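Local atomic coordinates of ZYG-9 (PDB entry 2OF3), a protein that plays a major role in organising microtubules and spindle poles during mitosis and meiosis in one-cell stage embryos. Residues K16-L21 against S126-S131; P170-A175 against L188-Y193. One frame throughout, in Å; residues are numbered along the deposited sequence.

Interaction 1 (K16-L21 against S126-S131); sequences KEEKQL and SQEEVS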
loop_
_atom_site.group_PDB
_atom_site.type_symbol
_atom_site.label_atom_id
_atom_site.label_comp_id
_atom_site.label_asym_id
_atom_site.label_seq_id
_atom_site.Cartn_x
_atom_site.Cartn_y
_atom_site.Cartn_z
ATOM N N LYS A 16 11.704 14.304 -10.894
ATOM C CA LYS A 16 12.325 14.520 -12.191
ATOM C C LYS A 16 13.630 13.726 -12.379
ATOM O O LYS A 16 13.808 13.120 -13.431
ATOM C CB LYS A 16 12.577 16.011 -12.364
ATOM C CG LYS A 16 13.502 16.297 -13.492
ATOM C CD LYS A 16 13.711 17.767 -13.601
ATOM C CE LYS A 16 15.017 18.138 -12.958
ATOM N NZ LYS A 16 15.104 19.649 -12.982
ATOM N N GLU A 17 14.527 13.707 -11.381
ATOM C CA GLU A 17 15.781 12.945 -11.466
ATOM C C GLU A 17 15.516 11.464 -11.628
ATOM O O GLU A 17 16.209 10.825 -12.388
ATOM C CB GLU A 17 16.676 13.231 -10.260
ATOM C CG GLU A 17 17.241 14.644 -10.307
ATOM C CD GLU A 17 18.272 14.984 -9.214
ATOM O OE1 GLU A 17 18.552 14.135 -8.315
ATOM O OE2 GLU A 17 18.781 16.156 -9.263
ATOM N N GLU A 18 14.486 10.913 -10.977
ATOM C CA GLU A 18 14.128 9.506 -11.157
ATOM C C GLU A 18 13.643 9.243 -12.603
ATOM O O GLU A 18 14.035 8.234 -13.245
ATOM C CB GLU A 18 13.044 9.042 -10.125
ATOM C CG GLU A 18 12.772 7.541 -10.310
ATOM C CD GLU A 18 11.932 6.956 -9.210
ATOM O OE1 GLU A 18 11.859 7.630 -8.150
ATOM O OE2 GLU A 18 11.346 5.830 -9.411
ATOM N N LYS A 19 12.795 10.140 -13.118
ATOM C CA LYS A 19 12.331 10.000 -14.514
ATOM C C LYS A 19 13.489 10.111 -15.536
ATOM O O LYS A 19 13.455 9.471 -16.625
ATOM C CB LYS A 19 11.239 11.010 -14.849
ATOM C CG LYS A 19 9.923 10.846 -14.056
ATOM C CD LYS A 19 8.988 11.946 -14.557
ATOM C CE LYS A 19 7.610 11.914 -13.889
ATOM N NZ LYS A 19 6.903 10.630 -14.288
ATOM N N GLN A 20 14.493 10.906 -15.195
ATOM C CA GLN A 20 15.722 11.087 -15.976
ATOM C C GLN A 20 16.685 9.938 -15.851
ATOM O O GLN A 20 17.754 9.979 -16.487
ATOM C CB GLN A 20 16.461 12.369 -15.586
ATOM C CG GLN A 20 15.711 13.573 -16.089
ATOM C CD GLN A 20 16.205 14.840 -15.488
ATOM O OE1 GLN A 20 16.863 14.820 -14.460
ATOM N NE2 GLN A 20 15.861 15.977 -16.108
ATOM N N LEU A 21 16.291 8.903 -15.095
ATOM C CA LEU A 21 17.111 7.712 -14.823
ATOM C C LEU A 21 18.384 8.068 -14.095
ATOM O O LEU A 21 19.434 7.449 -14.306
ATOM C CB LEU A 21 17.387 6.875 -16.099
ATOM C CG LEU A 21 16.207 6.632 -17.045
ATOM C CD1 LEU A 21 16.723 5.831 -18.292
ATOM C CD2 LEU A 21 15.015 5.904 -16.323
ATOM N N SER A 126 2.851 11.236 -7.348
ATOM C CA SER A 126 3.311 10.760 -8.634
ATOM C C SER A 126 3.253 9.239 -8.702
ATOM O O SER A 126 3.197 8.559 -7.678
ATOM C CB SER A 126 4.756 11.231 -8.867
ATOM O OG SER A 126 5.665 10.674 -7.873
ATOM N N GLN A 127 3.297 8.685 -9.900
ATOM C CA GLN A 127 3.314 7.248 -10.060
ATOM C C GLN A 127 4.541 6.651 -9.339
ATOM O O GLN A 127 4.457 5.577 -8.709
ATOM C CB GLN A 127 3.371 6.970 -11.560
ATOM C CG GLN A 127 3.397 5.516 -11.958
ATOM C CD GLN A 127 2.813 5.287 -13.417
ATOM O OE1 GLN A 127 3.027 6.127 -14.336
ATOM N NE2 GLN A 127 2.087 4.152 -13.615
ATOM N N GLU A 128 5.659 7.382 -9.387
ATOM C CA GLU A 128 6.889 6.974 -8.744
ATOM C C GLU A 128 6.740 6.866 -7.230
ATOM O O GLU A 128 7.214 5.905 -6.657
ATOM C CB GLU A 128 8.029 7.955 -9.055
ATOM C CG GLU A 128 8.516 7.918 -10.553
ATOM C CD GLU A 128 7.588 8.622 -11.515
ATOM O OE1 GLU A 128 6.688 9.427 -11.136
ATOM O OE2 GLU A 128 7.749 8.353 -12.714
ATOM N N GLU A 129 6.136 7.873 -6.600
ATOM C CA GLU A 129 5.914 7.840 -5.153
ATOM C C GLU A 129 4.976 6.720 -4.748
ATOM O O GLU A 129 5.232 6.039 -3.747
ATOM C CB GLU A 129 5.272 9.113 -4.669
ATOM C CG GLU A 129 6.097 10.291 -4.869
ATOM C CD GLU A 129 5.320 11.581 -4.568
ATOM O OE1 GLU A 129 4.999 12.328 -5.593
ATOM O OE2 GLU A 129 5.079 11.779 -3.305
ATOM N N VAL A 130 3.891 6.554 -5.497
ATOM C CA VAL A 130 2.924 5.467 -5.259
ATOM C C VAL A 130 3.574 4.090 -5.336
ATOM O O VAL A 130 3.396 3.248 -4.455
ATOM C CB VAL A 130 1.670 5.549 -6.220
ATOM C CG1 VAL A 130 0.677 4.454 -5.859
ATOM C CG2 VAL A 130 0.915 6.871 -6.059
ATOM N N SER A 131 4.328 3.860 -6.392
ATOM C CA SER A 131 4.959 2.559 -6.669
ATOM C C SER A 131 6.035 2.269 -5.688
ATOM O O SER A 131 6.296 1.128 -5.398
ATOM C CB SER A 131 5.657 2.635 -8.043
ATOM O OG SER A 131 4.768 2.040 -8.930
HETATM O O HOH W 1 10.147 6.899 -6.084
#

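Interaction 2 (P170-A175 against L188-Y193); sequences PMLLDA and LLVIEY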
loop_
_atom_site.group_PDB
_atom_site.type_symbol
_atom_site.label_atom_id
_atom_site.label_comp_id
_atom_site.label_asym_id
_atom_site.label_seq_id
_atom_site.Cartn_x
_atom_site.Cartn_y
_atom_site.Cartn_z
ATOM N N PRO A 170 -4.012 -2.667 -9.954
ATOM C CA PRO A 170 -2.879 -3.469 -10.484
ATOM C C PRO A 170 -1.874 -3.941 -9.393
ATOM O O PRO A 170 -1.330 -5.075 -9.468
ATOM C CB PRO A 170 -2.186 -2.480 -11.467
ATOM C CG PRO A 170 -3.247 -1.509 -11.869
ATOM C CD PRO A 170 -4.166 -1.371 -10.671
ATOM N N MET A 171 -1.624 -3.103 -8.378
ATOM C CA MET A 171 -0.705 -3.457 -7.283
ATOM C C MET A 171 -1.394 -4.470 -6.366
ATOM O O MET A 171 -0.745 -5.385 -5.870
ATOM C CB MET A 171 -0.327 -2.189 -6.495
ATOM C CG MET A 171 0.726 -1.261 -7.274
ATOM S SD MET A 171 1.207 0.284 -6.514
ATOM C CE MET A 171 -0.314 1.075 -6.376
ATOM N N LEU A 172 -2.700 -4.288 -6.125
ATOM C CA LEU A 172 -3.479 -5.249 -5.332
ATOM C C LEU A 172 -3.553 -6.599 -6.047
ATOM O O LEU A 172 -3.388 -7.634 -5.386
ATOM C CB LEU A 172 -4.871 -4.722 -5.030
ATOM C CG LEU A 172 -4.885 -3.577 -4.031
ATOM C CD1 LEU A 172 -6.202 -2.882 -4.227
ATOM C CD2 LEU A 172 -4.721 -4.117 -2.570
ATOM N N LEU A 173 -3.729 -6.599 -7.383
ATOM C CA LEU A 173 -3.669 -7.853 -8.188
ATOM C C LEU A 173 -2.328 -8.492 -8.110
ATOM O O LEU A 173 -2.213 -9.735 -7.925
ATOM C CB LEU A 173 -4.148 -7.657 -9.665
ATOM C CG LEU A 173 -5.617 -7.244 -9.862
ATOM C CD1 LEU A 173 -5.870 -6.817 -11.318
ATOM C CD2 LEU A 173 -6.658 -8.386 -9.437
ATOM N N ASP A 174 -1.278 -7.690 -8.212
ATOM C CA ASP A 174 0.078 -8.224 -8.148
ATOM C C ASP A 174 0.365 -8.897 -6.803
ATOM O O ASP A 174 1.068 -9.922 -6.714
ATOM C CB ASP A 174 1.097 -7.105 -8.379
ATOM C CG ASP A 174 2.405 -7.643 -8.983
ATOM O OD1 ASP A 174 2.339 -8.354 -10.046
ATOM O OD2 ASP A 174 3.501 -7.390 -8.394
ATOM N N ALA A 175 -0.154 -8.280 -5.747
ATOM C CA ALA A 175 -0.079 -8.838 -4.375
ATOM C C ALA A 175 -0.639 -10.233 -4.238
ATOM O O ALA A 175 -0.292 -10.906 -3.331
ATOM C CB ALA A 175 -0.782 -7.908 -3.402
ATOM N N LEU A 188 -7.652 -9.065 -1.820
ATOM C CA LEU A 188 -8.982 -9.340 -2.396
ATOM C C LEU A 188 -10.080 -8.545 -1.757
ATOM O O LEU A 188 -10.996 -8.064 -2.434
ATOM C CB LEU A 188 -9.342 -10.850 -2.315
ATOM C CG LEU A 188 -8.515 -11.725 -3.271
ATOM C CD1 LEU A 188 -8.679 -13.232 -2.924
ATOM C CD2 LEU A 188 -8.763 -11.373 -4.805
ATOM N N LEU A 189 -10.044 -8.420 -0.438
ATOM C CA LEU A 189 -11.059 -7.633 0.312
ATOM C C LEU A 189 -11.057 -6.163 -0.100
ATOM O O LEU A 189 -12.106 -5.547 -0.161
ATOM C CB LEU A 189 -10.843 -7.734 1.848
ATOM C CG LEU A 189 -11.109 -9.140 2.415
ATOM C CD1 LEU A 189 -10.759 -9.131 3.869
ATOM C CD2 LEU A 189 -12.571 -9.645 2.200
ATOM N N VAL A 190 -9.891 -5.587 -0.336
ATOM C CA VAL A 190 -9.834 -4.210 -0.867
ATOM C C VAL A 190 -10.484 -4.120 -2.292
ATOM O O VAL A 190 -11.337 -3.247 -2.547
ATOM C CB VAL A 190 -8.375 -3.646 -0.890
ATOM C CG1 VAL A 190 -8.396 -2.177 -1.424
ATOM C CG2 VAL A 190 -7.768 -3.658 0.540
ATOM N N ILE A 191 -10.116 -5.033 -3.190
ATOM C CA ILE A 191 -10.780 -5.118 -4.489
ATOM C C ILE A 191 -12.271 -5.275 -4.325
ATOM O O ILE A 191 -13.031 -4.590 -4.996
ATOM C CB ILE A 191 -10.182 -6.231 -5.334
ATOM C CG1 ILE A 191 -8.697 -5.910 -5.681
ATOM C CG2 ILE A 191 -11.074 -6.496 -6.605
ATOM C CD1 ILE A 191 -7.837 -7.112 -6.238
ATOM N N GLU A 192 -12.733 -6.142 -3.421
ATOM C CA GLU A 192 -14.152 -6.284 -3.228
ATOM C C GLU A 192 -14.791 -4.934 -2.834
ATOM O O GLU A 192 -15.852 -4.553 -3.323
ATOM C CB GLU A 192 -14.444 -7.362 -2.174
ATOM C CG GLU A 192 -15.929 -7.525 -1.971
ATOM C CD GLU A 192 -16.314 -8.285 -0.729
ATOM O OE1 GLU A 192 -15.437 -8.931 -0.098
ATOM O OE2 GLU A 192 -17.528 -8.243 -0.407
ATOM N N TYR A 193 -14.145 -4.189 -1.956
ATOM C CA TYR A 193 -14.667 -2.920 -1.521
ATOM C C TYR A 193 -14.728 -1.866 -2.652
ATOM O O TYR A 193 -15.675 -1.079 -2.731
ATOM C CB TYR A 193 -13.795 -2.499 -0.364
ATOM C CG TYR A 193 -13.816 -1.068 0.072
ATOM C CD1 TYR A 193 -14.898 -0.528 0.788
ATOM C CD2 TYR A 193 -12.707 -0.274 -0.169
ATOM C CE1 TYR A 193 -14.868 0.833 1.224
ATOM C CE2 TYR A 193 -12.654 1.032 0.250
ATOM C CZ TYR A 193 -13.726 1.592 0.950
ATOM O OH TYR A 193 -13.571 2.929 1.362
#

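Interaction 1 (K16-L21 against S126-S131)
The C-terminal turn of helix 10-19 meets the capped N-terminal turn of helix 127-139 on the surface of the all-helical TOG domain, where Glu-18 and Lys-19 both touch Glu-128. Lys-19 NZ donates to Glu-128 OE2 at 2.9 Å in a salt bridge. The ammonium group comes from the syn side, 27° out of the carboxylate plane. Glu-128 bends at its second torsion (chi2 77°), which carries its carboxylate over to the lysine; the two side chains cross at about a right angle. Glu-18 slides past Glu-128 in the opposite direction and lays OE2 3.7 Å from Glu-128 CG. The two carboxylates stand nearly perpendicular, and their OE2 atoms stay 5.5 Å apart. Lys-19, paired with Glu-128, probably offsets part of that residue's charge. A water donates to Glu-18 OE1 and, weakly, to Glu-128 O. Ile-15, one turn back on the first helix, packs against Ser-126, Glu-128 and Glu-129. Behind the contact, Ser-126 and Glu-129 form a capping box. Glu-129 N donates to Ser-126 OG at 3.1 Å. In return Glu-129 OE1 takes two bonds: Ser-126 OG reaches its anti lone pair, and Ser-126 N lies 3.0 Å from that OE1, above the carboxylate plane.

Interaction 2 (P170-A175 against L188-Y193)
Leu-172 packs against Val-190 and Ile-191 in the buried part of this contact. Its CD1 lies 3.6 Å from Val-190 CG1, and its CD2 is 4.0 Å from Val-190 CB. The leucine and valine side chains cross at about a right angle. Val-190 has CG1 on the far side of CB from its own nitrogen (chi1 -178°), and this branch makes the closest approach to the leucine. Nearer the leucine backbone, CB lies 4.0 Å from Ile-191 CD1. The same CD1 meets Leu-173 CD2 at 3.6 Å, so one methyl bridges two neighbouring leucines. Helices 165-174 and 181-198 are successive helices of the TOG domain, a row of paired HEAT-repeat helices. Their segments run roughly antiparallel, at 147°, with axes 9.7 Å apart. Cys-187 and Tyr-194 also touch Leu-172, and Leu-138 of helix 127-139 touches it too. An alanine in place of Ile-191 would probably leave Leu-173 CD2 without its partner here and open a gap beside Leu-172 CB. The looser side begins at Leu-173, which is partly exposed and meets the second helix through one methyl. Farther out, Asp-174 is exposed and takes no part in the packing; its OD1 forms a salt bridge with Lys-177 NZ.

Interaction 1 is a surface contact, its centre about 17 Å from the centre of the chain; interaction 2 is buried, its centre about 10 Å from that point. The chemistry follows the place. The outer contact has one salt bridge and a water bridge that is weak at one end; a capping box orders the start of helix 127-139 beside it. The inner one is built from the aliphatic side chains of leucine, valine and isoleucine. Interaction 1 joins helices far apart in sequence, while interaction 2 joins successive ones. They share no helix, and their centres are about 23 Å apart. Even so, their segments touch: Val-130 CG1 lies 3.6 Å from Met-171 CE.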